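Local coordinates for CBS domain protein (Shewanella oneidensis, PDB 3LHH) that binds adenosine monophosphate through a pair of CBS domains, one portion of a longer membrane protein that may also bind flavin adenine dinucleotide, at residues A[130-135]-A[153-158]; A[77-82]-A[139-144]; A[94-99]-A[112-117]. One frame throughout, in Å; residues are numbered along the deposited sequence.

Contact 1 (A[130-135]-A[153-158]); sequences EHFRTT and VTLQDM. With AMP (adenosine monophosphate), chain B.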
loop_
_atom_site.group_PDB
_atom_site.type_symbol
_atom_site.label_atom_id
_atom_site.label_comp_id
_atom_site.label_asym_id
_atom_site.label_seq_id
_atom_site.Cartn_x
_atom_site.Cartn_y
_atom_site.Cartn_z
ATOM N N GLU A 130 15.198 3.800 7.911
ATOM C CA GLU A 130 15.102 3.341 9.291
ATOM C C GLU A 130 13.673 3.033 9.713
ATOM O O GLU A 130 13.450 2.088 10.474
ATOM C CB GLU A 130 15.719 4.349 10.265
ATOM C CG GLU A 130 17.114 3.941 10.692
ATOM C CD GLU A 130 17.222 2.432 10.973
ATOM O OE1 GLU A 130 16.438 1.906 11.812
ATOM O OE2 GLU A 130 18.090 1.779 10.351
ATOM N N HIS A 131 12.712 3.827 9.229
ATOM C CA HIS A 131 11.301 3.546 9.501
ATOM C C HIS A 131 10.929 2.153 8.957
ATOM O O HIS A 131 10.261 1.376 9.641
ATOM C CB HIS A 131 10.371 4.632 8.932
ATOM C CG HIS A 131 8.913 4.356 9.161
ATOM N ND1 HIS A 131 8.159 3.571 8.314
ATOM C CD2 HIS A 131 8.083 4.725 10.165
ATOM C CE1 HIS A 131 6.924 3.483 8.775
ATOM N NE2 HIS A 131 6.854 4.170 9.900
ATOM N N PHE A 132 11.386 1.826 7.746
ATOM C CA PHE A 132 11.121 0.495 7.176
ATOM C C PHE A 132 11.741 -0.630 8.018
ATOM O O PHE A 132 11.096 -1.636 8.333
ATOM C CB PHE A 132 11.659 0.385 5.738
ATOM C CG PHE A 132 10.690 0.853 4.672
ATOM C CD1 PHE A 132 10.901 2.045 3.988
ATOM C CD2 PHE A 132 9.578 0.096 4.351
ATOM C CE1 PHE A 132 10.009 2.471 2.998
ATOM C CE2 PHE A 132 8.692 0.508 3.359
ATOM C CZ PHE A 132 8.914 1.695 2.685
ATOM N N ARG A 133 13.009 -0.471 8.356
ATOM C CA ARG A 133 13.706 -1.484 9.134
ATOM C C ARG A 133 13.051 -1.700 10.509
ATOM O O ARG A 133 12.777 -2.830 10.909
ATOM C CB ARG A 133 15.178 -1.090 9.270
ATOM C CG ARG A 133 15.842 -0.875 7.890
ATOM C CD ARG A 133 17.352 -0.789 7.999
ATOM N NE ARG A 133 17.862 -2.017 8.591
ATOM C CZ ARG A 133 18.511 -2.086 9.741
ATOM N NH1 ARG A 133 18.767 -0.983 10.427
ATOM N NH2 ARG A 133 18.908 -3.266 10.205
ATOM N N THR A 134 12.788 -0.609 11.216
ATOM C CA THR A 134 12.126 -0.653 12.521
ATOM C C THR A 134 10.756 -1.338 12.485
ATOM O O THR A 134 10.443 -2.171 13.335
ATOM C CB THR A 134 11.900 0.774 13.058
ATOM O OG1 THR A 134 13.161 1.430 13.218
ATOM C CG2 THR A 134 11.170 0.736 14.384
ATOM N N THR A 135 9.929 -0.963 11.516
ATOM C CA THR A 135 8.549 -1.435 11.491
ATOM C C THR A 135 8.438 -2.801 10.829
ATOM O O THR A 135 7.527 -3.566 11.121
ATOM C CB THR A 135 7.598 -0.441 10.771
ATOM O OG1 THR A 135 8.055 -0.225 9.434
ATOM C CG2 THR A 135 7.555 0.896 11.506
ATOM N N VAL A 153 5.431 4.362 -0.639
ATOM C CA VAL A 153 6.768 3.812 -0.857
ATOM C C VAL A 153 6.796 2.345 -0.448
ATOM O O VAL A 153 6.221 1.970 0.575
ATOM C CB VAL A 153 7.830 4.599 -0.070
ATOM C CG1 VAL A 153 9.245 4.110 -0.430
ATOM C CG2 VAL A 153 7.716 6.037 -0.400
ATOM N N THR A 154 7.454 1.511 -1.250
ATOM C CA THR A 154 7.644 0.115 -0.884
ATOM C C THR A 154 9.089 -0.188 -0.452
ATOM O O THR A 154 10.044 0.450 -0.887
ATOM C CB THR A 154 7.263 -0.846 -2.031
ATOM O OG1 THR A 154 8.210 -0.717 -3.099
ATOM C CG2 THR A 154 5.862 -0.547 -2.554
ATOM N N LEU A 155 9.240 -1.188 0.398
ATOM C CA LEU A 155 10.571 -1.634 0.793
ATOM C C LEU A 155 11.343 -2.029 -0.463
ATOM O O LEU A 155 12.511 -1.650 -0.643
ATOM C CB LEU A 155 10.456 -2.821 1.740
ATOM C CG LEU A 155 11.785 -3.476 2.109
ATOM C CD1 LEU A 155 12.588 -2.534 2.958
ATOM C CD2 LEU A 155 11.532 -4.796 2.829
ATOM N N GLN A 156 10.672 -2.774 -1.340
ATOM C CA GLN A 156 11.269 -3.220 -2.597
ATOM C C GLN A 156 11.896 -2.055 -3.346
ATOM O O GLN A 156 13.040 -2.120 -3.789
ATOM C CB GLN A 156 10.205 -3.879 -3.477
ATOM C CG GLN A 156 10.447 -5.353 -3.779
ATOM C CD GLN A 156 10.816 -5.617 -5.236
ATOM O OE1 GLN A 156 9.970 -5.540 -6.133
ATOM N NE2 GLN A 156 12.085 -5.946 -5.471
ATOM N N ASP A 157 11.125 -0.984 -3.503
ATOM C CA ASP A 157 11.616 0.187 -4.209
ATOM C C ASP A 157 12.754 0.845 -3.458
ATOM O O ASP A 157 13.675 1.389 -4.055
ATOM C CB ASP A 157 10.483 1.186 -4.445
ATOM C CG ASP A 157 9.544 0.736 -5.549
ATOM O OD1 ASP A 157 9.907 -0.220 -6.264
ATOM O OD2 ASP A 157 8.452 1.333 -5.701
HETATM N N MSE A 158 12.671 0.811 -2.136
HETATM C CA MSE A 158 13.730 1.344 -1.302
HETATM C C MSE A 158 15.042 0.578 -1.453
HETATM O O MSE A 158 16.113 1.177 -1.479
HETATM C CB MSE A 158 13.296 1.361 0.155
HETATM C CG MSE A 158 12.417 2.541 0.479
HETATM SE SE MSE A 158 13.469 4.123 0.923
HETATM C CE MSE A 158 14.800 4.105 -0.502
HETATM P P AMP B . 4.878 -6.165 -6.544
HETATM O O1P AMP B . 4.143 -5.864 -7.833
HETATM O O2P AMP B . 3.955 -6.461 -5.393
HETATM O O3P AMP B . 6.051 -7.107 -6.668
HETATM O "O5'" AMP B . 5.598 -4.757 -6.282
HETATM C "C5'" AMP B . 6.596 -4.290 -7.195
HETATM C "C4'" AMP B . 6.536 -2.767 -7.321
HETATM O "O4'" AMP B . 5.276 -2.329 -7.854
HETATM C "C3'" AMP B . 6.640 -2.057 -5.975
HETATM O "O3'" AMP B . 7.999 -1.900 -5.525
HETATM C "C2'" AMP B . 5.960 -0.737 -6.266
HETATM O "O2'" AMP B . 6.872 0.016 -7.069
HETATM C "C1'" AMP B . 4.821 -1.138 -7.184
HETATM N N9 AMP B . 3.567 -1.492 -6.454
HETATM C C8 AMP B . 3.408 -2.518 -5.595
HETATM N N7 AMP B . 2.142 -2.593 -5.122
HETATM C C5 AMP B . 1.461 -1.578 -5.687
HETATM C C6 AMP B . 0.066 -1.092 -5.632
HETATM N N6 AMP B . -0.869 -1.697 -4.851
HETATM N N1 AMP B . -0.242 -0.027 -6.395
HETATM C C2 AMP B . 0.677 0.580 -7.181
HETATM N N3 AMP B . 1.962 0.188 -7.275
HETATM C C4 AMP B . 2.401 -0.867 -6.560
#
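The ring of F132, from helix 125-135, packs on V153, L155 and M158 where strand 149-154 turns into helix 155-163. At its base, CB of F132 meets CD1 of L155 at 4.1 Å; L155 has CG anti to its backbone N (chi1 174°), which brings CD1 alongside, the two side chains running past each other in opposite directions. Further out the ring divides its neighbours. On one flank CD2 lies against L155 CB, and CE2 of F132 comes within 3.5 Å of the L155 backbone N, with L155 CA offset over one face. On the other flank CE1 of F132 touches CG of M158, a selenomethionine, at 3.5 Å, and CG1 of V153 at 3.9 Å. M158 SE sits obliquely to the ring, in a Met-aromatic contact. At the tip, F132 CZ points at V153 O from 3.4 Å, and that oxygen lies in the ring plane at the edge.

Behind this buried wedge, T154 caps the new helix: its OG1 accepts from D157 N at 3.0 Å and donates to AMP O3'. D157 accepts from both ribose hydroxyls of AMP, OD1 from O3' and OD2 from O2'. A threonine N-cap and a ribose-binding aspartate in the first helical turn after a strand are characteristic of the nucleotide site of CBS domains.

Contact 2 (A[77-82]-A[139-144]); sequences RFPVCR and MVFVVD. With AMP (adenosine monophosphate), chain B.
P79 of strand 77-81 is met by two side chains of strand 139-143, M139 (a selenomethionine) and F141. M139 leaves its strand with CG anti to the backbone N (chi1 177°) and stays extended to SE, which reaches P79 CG at 3.9 Å; the two side chains cross at about a right angle. A bend at the last torsion (chi3 -69°) then swings the methyl away from the proline, and M139 CE ends up 3.9 Å from R77 O and 3.7 Å from AMP N7, filling the corner between backbone and base. F141 has CG beside its own backbone N, which presents the ring edge to P79: F141 CZ lies 3.5 Å from P79 CB, and P79 CG is in the ring plane, 3.8 Å from F141 CE1. The exocyclic amine N6 of AMP donates an almost straight bond of 3.1 Å to R77 O, while P79 CD packs against AMP N6 at 3.5 Å. With P79 cut back to an alanine, CG and CD go, and M139 SE and the adenine amine would probably lose their hydrocarbon neighbour, opening a gap beside the base. The axes of 77-81 and 139-143 come within 9.4 Å, at 42°, and the strands belong to different sheets: M88 of strand 88-93 touches both P79 and F141, while strand 149-154 sets L152 against P79 and L149 against F141.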
loop_
_atom_site.group_PDB
_atom_site.type_symbol
_atom_site.label_atom_id
_atom_site.label_comp_id
_atom_site.label_asym_id
_atom_site.label_seq_id
_atom_site.Cartn_x
_atom_site.Cartn_y
_atom_site.Cartn_z
ATOM N N ARG A 77 0.409 -6.731 -2.699
ATOM C CA ARG A 77 -0.334 -6.061 -1.636
ATOM C C ARG A 77 -1.106 -4.851 -2.164
ATOM O O ARG A 77 -0.646 -4.150 -3.051
ATOM C CB ARG A 77 0.604 -5.641 -0.489
ATOM C CG ARG A 77 1.594 -6.726 -0.051
ATOM C CD ARG A 77 2.228 -6.435 1.314
ATOM N NE ARG A 77 1.376 -6.901 2.405
ATOM C CZ ARG A 77 1.206 -8.182 2.724
ATOM N NH1 ARG A 77 1.831 -9.136 2.039
ATOM N NH2 ARG A 77 0.402 -8.511 3.724
ATOM N N PHE A 78 -2.288 -4.619 -1.603
ATOM C CA PHE A 78 -3.136 -3.511 -2.045
ATOM C C PHE A 78 -3.586 -2.667 -0.873
ATOM O O PHE A 78 -4.142 -3.197 0.081
ATOM C CB PHE A 78 -4.369 -4.056 -2.759
ATOM C CG PHE A 78 -4.045 -4.785 -4.033
ATOM C CD1 PHE A 78 -4.053 -4.116 -5.239
ATOM C CD2 PHE A 78 -3.710 -6.132 -4.019
ATOM C CE1 PHE A 78 -3.758 -4.793 -6.442
ATOM C CE2 PHE A 78 -3.403 -6.808 -5.208
ATOM C CZ PHE A 78 -3.427 -6.130 -6.413
ATOM N N PRO A 79 -3.356 -1.344 -0.954
ATOM C CA PRO A 79 -3.981 -0.405 -0.028
ATOM C C PRO A 79 -5.488 -0.549 -0.138
ATOM O O PRO A 79 -6.008 -0.793 -1.230
ATOM C CB PRO A 79 -3.549 0.964 -0.566
ATOM C CG PRO A 79 -2.346 0.656 -1.499
ATOM C CD PRO A 79 -2.659 -0.668 -2.061
ATOM N N VAL A 80 -6.176 -0.405 0.986
ATOM C CA VAL A 80 -7.623 -0.536 1.049
ATOM C C VAL A 80 -8.206 0.717 1.654
ATOM O O VAL A 80 -7.802 1.150 2.739
ATOM C CB VAL A 80 -8.053 -1.685 1.970
ATOM C CG1 VAL A 80 -9.571 -1.742 2.049
ATOM C CG2 VAL A 80 -7.481 -2.996 1.484
ATOM N N CYS A 81 -9.186 1.284 0.978
ATOM C CA CYS A 81 -9.758 2.510 1.461
ATOM C C CYS A 81 -11.279 2.427 1.449
ATOM O O CYS A 81 -11.860 1.360 1.200
ATOM C CB CYS A 81 -9.270 3.661 0.589
ATOM S SG CYS A 81 -9.968 3.581 -1.056
ATOM N N ARG A 82 -11.913 3.555 1.757
ATOM C CA ARG A 82 -13.358 3.671 1.638
ATOM C C ARG A 82 -13.669 4.818 0.712
ATOM O O ARG A 82 -13.268 5.950 0.960
ATOM C CB ARG A 82 -14.013 3.896 2.994
ATOM C CG ARG A 82 -14.050 2.663 3.859
ATOM C CD ARG A 82 -15.066 2.815 4.967
ATOM N NE ARG A 82 -14.781 1.919 6.082
ATOM C CZ ARG A 82 -15.327 0.721 6.241
ATOM N NH1 ARG A 82 -16.202 0.261 5.354
ATOM N NH2 ARG A 82 -14.998 -0.014 7.296
HETATM N N MSE A 139 5.158 -1.721 2.861
HETATM C CA MSE A 139 4.546 -0.563 2.220
HETATM C C MSE A 139 4.235 0.537 3.249
HETATM O O MSE A 139 3.711 0.250 4.318
HETATM C CB MSE A 139 3.258 -1.054 1.555
HETATM C CG MSE A 139 2.397 -0.037 0.879
HETATM SE SE MSE A 139 0.959 -0.975 -0.103
HETATM C CE MSE A 139 2.014 -1.813 -1.513
ATOM N N VAL A 140 4.583 1.785 2.942
ATOM C CA VAL A 140 4.207 2.920 3.794
ATOM C C VAL A 140 3.545 4.003 2.950
ATOM O O VAL A 140 3.869 4.174 1.766
ATOM C CB VAL A 140 5.410 3.550 4.539
ATOM C CG1 VAL A 140 6.105 2.530 5.439
ATOM C CG2 VAL A 140 6.387 4.155 3.546
ATOM N N PHE A 141 2.605 4.721 3.556
ATOM C CA PHE A 141 1.918 5.817 2.889
ATOM C C PHE A 141 2.553 7.155 3.249
ATOM O O PHE A 141 2.913 7.401 4.399
ATOM C CB PHE A 141 0.435 5.818 3.247
ATOM C CG PHE A 141 -0.290 4.568 2.825
ATOM C CD1 PHE A 141 -0.309 4.172 1.493
ATOM C CD2 PHE A 141 -0.959 3.790 3.755
ATOM C CE1 PHE A 141 -0.971 3.014 1.108
ATOM C CE2 PHE A 141 -1.634 2.637 3.368
ATOM C CZ PHE A 141 -1.633 2.247 2.051
ATOM N N VAL A 142 2.671 8.021 2.256
ATOM C CA VAL A 142 3.288 9.317 2.431
ATOM C C VAL A 142 2.260 10.441 2.285
ATOM O O VAL A 142 1.498 10.466 1.318
ATOM C CB VAL A 142 4.402 9.510 1.400
ATOM C CG1 VAL A 142 5.090 10.852 1.610
ATOM C CG2 VAL A 142 5.408 8.358 1.495
ATOM N N VAL A 143 2.237 11.360 3.251
ATOM C CA VAL A 143 1.308 12.492 3.222
ATOM C C VAL A 143 2.069 13.811 3.155
ATOM O O VAL A 143 3.222 13.881 3.582
ATOM C CB VAL A 143 0.392 12.528 4.474
ATOM C CG1 VAL A 143 -0.314 11.191 4.647
ATOM C CG2 VAL A 143 1.211 12.872 5.726
ATOM N N ASP A 144 1.429 14.851 2.620
ATOM C CA ASP A 144 2.017 16.195 2.629
ATOM C C ASP A 144 1.667 16.939 3.918
ATOM O O ASP A 144 1.156 16.347 4.872
ATOM C CB ASP A 144 1.630 17.009 1.378
ATOM C CG ASP A 144 0.114 17.217 1.235
ATOM O OD1 ASP A 144 -0.623 17.160 2.250
ATOM O OD2 ASP A 144 -0.336 17.448 0.089
HETATM P P AMP B . 4.878 -6.165 -6.544
HETATM O O1P AMP B . 4.143 -5.864 -7.833
HETATM O O2P AMP B . 3.955 -6.461 -5.393
HETATM O O3P AMP B . 6.051 -7.107 -6.668
HETATM O "O5'" AMP B . 5.598 -4.757 -6.282
HETATM C "C5'" AMP B . 6.596 -4.290 -7.195
HETATM C "C4'" AMP B . 6.536 -2.767 -7.321
HETATM O "O4'" AMP B . 5.276 -2.329 -7.854
HETATM C "C3'" AMP B . 6.640 -2.057 -5.975
HETATM O "O3'" AMP B . 7.999 -1.900 -5.525
HETATM C "C2'" AMP B . 5.960 -0.737 -6.266
HETATM O "O2'" AMP B . 6.872 0.016 -7.069
HETATM C "C1'" AMP B . 4.821 -1.138 -7.184
HETATM N N9 AMP B . 3.567 -1.492 -6.454
HETATM C C8 AMP B . 3.408 -2.518 -5.595
HETATM N N7 AMP B . 2.142 -2.593 -5.122
HETATM C C5 AMP B . 1.461 -1.578 -5.687
HETATM C C6 AMP B . 0.066 -1.092 -5.632
HETATM N N6 AMP B . -0.869 -1.697 -4.851
HETATM N N1 AMP B . -0.242 -0.027 -6.395
HETATM C C2 AMP B . 0.677 0.580 -7.181
HETATM N N3 AMP B . 1.962 0.188 -7.275
HETATM C C4 AMP B . 2.401 -0.867 -6.560
#

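Contact 3 (A[94-99]-A[112-117]); sequences AKQLLS and LVKNCN
One water joins Q96 OE1 to the backbone O of L112, donating to both, at 2.5 Å to Q96 OE1 and 2.7 Å to L112 O. It bridges helix 94-102 and the loop before strand 117-120, which make no direct hydrogen bond to each other here. Q96 reaches the water because its CG is anti to the backbone N (chi1 -175°) and the chain stays extended beyond it, carrying the amide out to L112. K114 approaches from the opposite direction, its CE 3.7 Å from Q96 OE1; its charge is likely to favour the carbonyl end of the amide on this side. L112 lies against one face of the Q96 amide, its CG 3.9 Å from Q96 NE2, and turns a methyl into the helix surface: L112 CD2 touches Q96 CG and the backbone CA of L97, each at 3.7 Å. That leucine is buried, with L107 and I92 also against it. L97 continues the apolar layer toward L67 and V70 of helix 63-71. A helix in the first CBS range thus meets a loop in the second, with K114 backbone-bonded to I91, consistent with a tandem CBS pair (Bateman module).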
loop_
_atom_site.group_PDB
_atom_site.type_symbol
_atom_site.label_atom_id
_atom_site.label_comp_id
_atom_site.label_asym_id
_atom_site.label_seq_id
_atom_site.Cartn_x
_atom_site.Cartn_y
_atom_site.Cartn_z
ATOM N N ALA A 94 -2.748 -9.973 -1.449
ATOM C CA ALA A 94 -3.512 -10.589 -2.516
ATOM C C ALA A 94 -3.618 -12.101 -2.291
ATOM O O ALA A 94 -4.680 -12.707 -2.478
ATOM C CB ALA A 94 -2.871 -10.290 -3.856
ATOM N N LYS A 95 -2.505 -12.702 -1.897
ATOM C CA LYS A 95 -2.447 -14.143 -1.721
ATOM C C LYS A 95 -3.497 -14.582 -0.727
ATOM O O LYS A 95 -4.146 -15.604 -0.907
ATOM C CB LYS A 95 -1.059 -14.562 -1.231
ATOM C CG LYS A 95 -0.956 -16.032 -0.859
ATOM C CD LYS A 95 0.442 -16.390 -0.388
ATOM C CE LYS A 95 0.471 -17.807 0.168
ATOM N NZ LYS A 95 1.855 -18.246 0.512
ATOM N N GLN A 96 -3.681 -13.795 0.324
ATOM C CA GLN A 96 -4.625 -14.168 1.356
ATOM C C GLN A 96 -6.048 -14.063 0.837
ATOM O O GLN A 96 -6.866 -14.958 1.051
ATOM C CB GLN A 96 -4.448 -13.303 2.596
ATOM C CG GLN A 96 -5.344 -13.733 3.742
ATOM C CD GLN A 96 -5.229 -12.838 4.974
ATOM O OE1 GLN A 96 -4.581 -11.786 4.945
ATOM N NE2 GLN A 96 -5.867 -13.255 6.064
ATOM N N LEU A 97 -6.331 -12.973 0.134
ATOM C CA LEU A 97 -7.672 -12.704 -0.348
ATOM C C LEU A 97 -8.056 -13.835 -1.292
ATOM O O LEU A 97 -9.124 -14.441 -1.181
ATOM C CB LEU A 97 -7.665 -11.391 -1.115
ATOM C CG LEU A 97 -8.907 -10.507 -1.072
ATOM C CD1 LEU A 97 -8.965 -9.716 -2.338
ATOM C CD2 LEU A 97 -10.169 -11.317 -0.876
ATOM N N LEU A 98 -7.160 -14.114 -2.230
ATOM C CA LEU A 98 -7.413 -15.129 -3.227
ATOM C C LEU A 98 -7.424 -16.503 -2.593
ATOM O O LEU A 98 -8.274 -17.327 -2.916
ATOM C CB LEU A 98 -6.331 -15.091 -4.280
ATOM C CG LEU A 98 -6.255 -13.751 -4.982
ATOM C CD1 LEU A 98 -5.017 -13.747 -5.844
ATOM C CD2 LEU A 98 -7.528 -13.519 -5.804
ATOM N N SER A 99 -6.470 -16.751 -1.698
ATOM C CA SER A 99 -6.432 -18.021 -0.979
ATOM C C SER A 99 -7.791 -18.275 -0.374
ATOM O O SER A 99 -8.403 -19.305 -0.637
ATOM C CB SER A 99 -5.380 -18.018 0.136
ATOM O OG SER A 99 -4.071 -18.095 -0.394
ATOM N N LEU A 112 -9.641 -8.924 6.385
ATOM C CA LEU A 112 -8.277 -9.210 5.973
ATOM C C LEU A 112 -7.401 -7.960 6.007
ATOM O O LEU A 112 -6.207 -8.027 5.730
ATOM C CB LEU A 112 -8.240 -9.856 4.583
ATOM C CG LEU A 112 -8.829 -11.268 4.463
ATOM C CD1 LEU A 112 -10.339 -11.216 4.629
ATOM C CD2 LEU A 112 -8.462 -11.910 3.136
ATOM N N VAL A 113 -7.983 -6.818 6.353
ATOM C CA VAL A 113 -7.220 -5.582 6.322
ATOM C C VAL A 113 -6.156 -5.593 7.412
ATOM O O VAL A 113 -6.440 -5.927 8.554
ATOM C CB VAL A 113 -8.129 -4.362 6.521
ATOM C CG1 VAL A 113 -7.304 -3.072 6.547
ATOM C CG2 VAL A 113 -9.184 -4.310 5.436
ATOM N N LYS A 114 -4.928 -5.232 7.055
ATOM C CA LYS A 114 -3.853 -5.115 8.036
ATOM C C LYS A 114 -3.474 -3.650 8.153
ATOM O O LYS A 114 -3.749 -2.857 7.239
ATOM C CB LYS A 114 -2.634 -5.931 7.606
ATOM C CG LYS A 114 -2.957 -7.349 7.142
ATOM C CD LYS A 114 -3.541 -8.185 8.270
ATOM C CE LYS A 114 -3.981 -9.557 7.782
ATOM N NZ LYS A 114 -4.554 -10.372 8.894
ATOM N N ASN A 115 -2.843 -3.292 9.266
ATOM C CA ASN A 115 -2.533 -1.894 9.550
ATOM C C ASN A 115 -1.556 -1.263 8.574
ATOM O O ASN A 115 -0.676 -1.921 8.051
ATOM C CB ASN A 115 -1.987 -1.725 10.973
ATOM C CG ASN A 115 -1.593 -0.288 11.268
ATOM O OD1 ASN A 115 -2.396 0.630 11.095
ATOM N ND2 ASN A 115 -0.348 -0.083 11.699
ATOM N N CYS A 116 -1.708 0.035 8.360
ATOM C CA CYS A 116 -0.867 0.772 7.438
ATOM C C CYS A 116 -0.233 1.938 8.170
ATOM O O CYS A 116 -0.892 2.599 8.978
ATOM C CB CYS A 116 -1.723 1.311 6.294
ATOM S SG CYS A 116 -2.992 2.504 6.822
ATOM N N ASN A 117 1.043 2.196 7.900
ATOM C CA ASN A 117 1.694 3.348 8.506
ATOM C C ASN A 117 1.802 4.528 7.567
ATOM O O ASN A 117 2.025 4.369 6.374
ATOM C CB ASN A 117 3.061 2.974 9.074
ATOM C CG ASN A 117 2.946 2.163 10.338
ATOM O OD1 ASN A 117 1.929 2.228 11.038
ATOM N ND2 ASN A 117 3.975 1.382 10.637
HETATM O O HOH W 1 -4.271 -9.347 4.334
#

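How the contacts relate
Contact 2 lies near the middle of the chain and brings the two CBS domains together. Contact 1 is centred 14 Å from it; contact 3, where helix 94-102 meets the loop before strand 117-120, is 12 Å away between centres. Contacts 1 and 2 share a sheet: V153 N lies 2.9 Å from V140 O, a probable hydrogen bond, and the F132 ring packs on V140. Contact 3 is nested in the loop closed by contact 2 and joins it through a probable bond of 2.9 Å from F141 N to N117 O. AMP spans the first two contacts, ribose at contact 1 and adenine at contact 2. Contact 3 does not touch it, though the K114 side chain comes about 5 Å from that of R77.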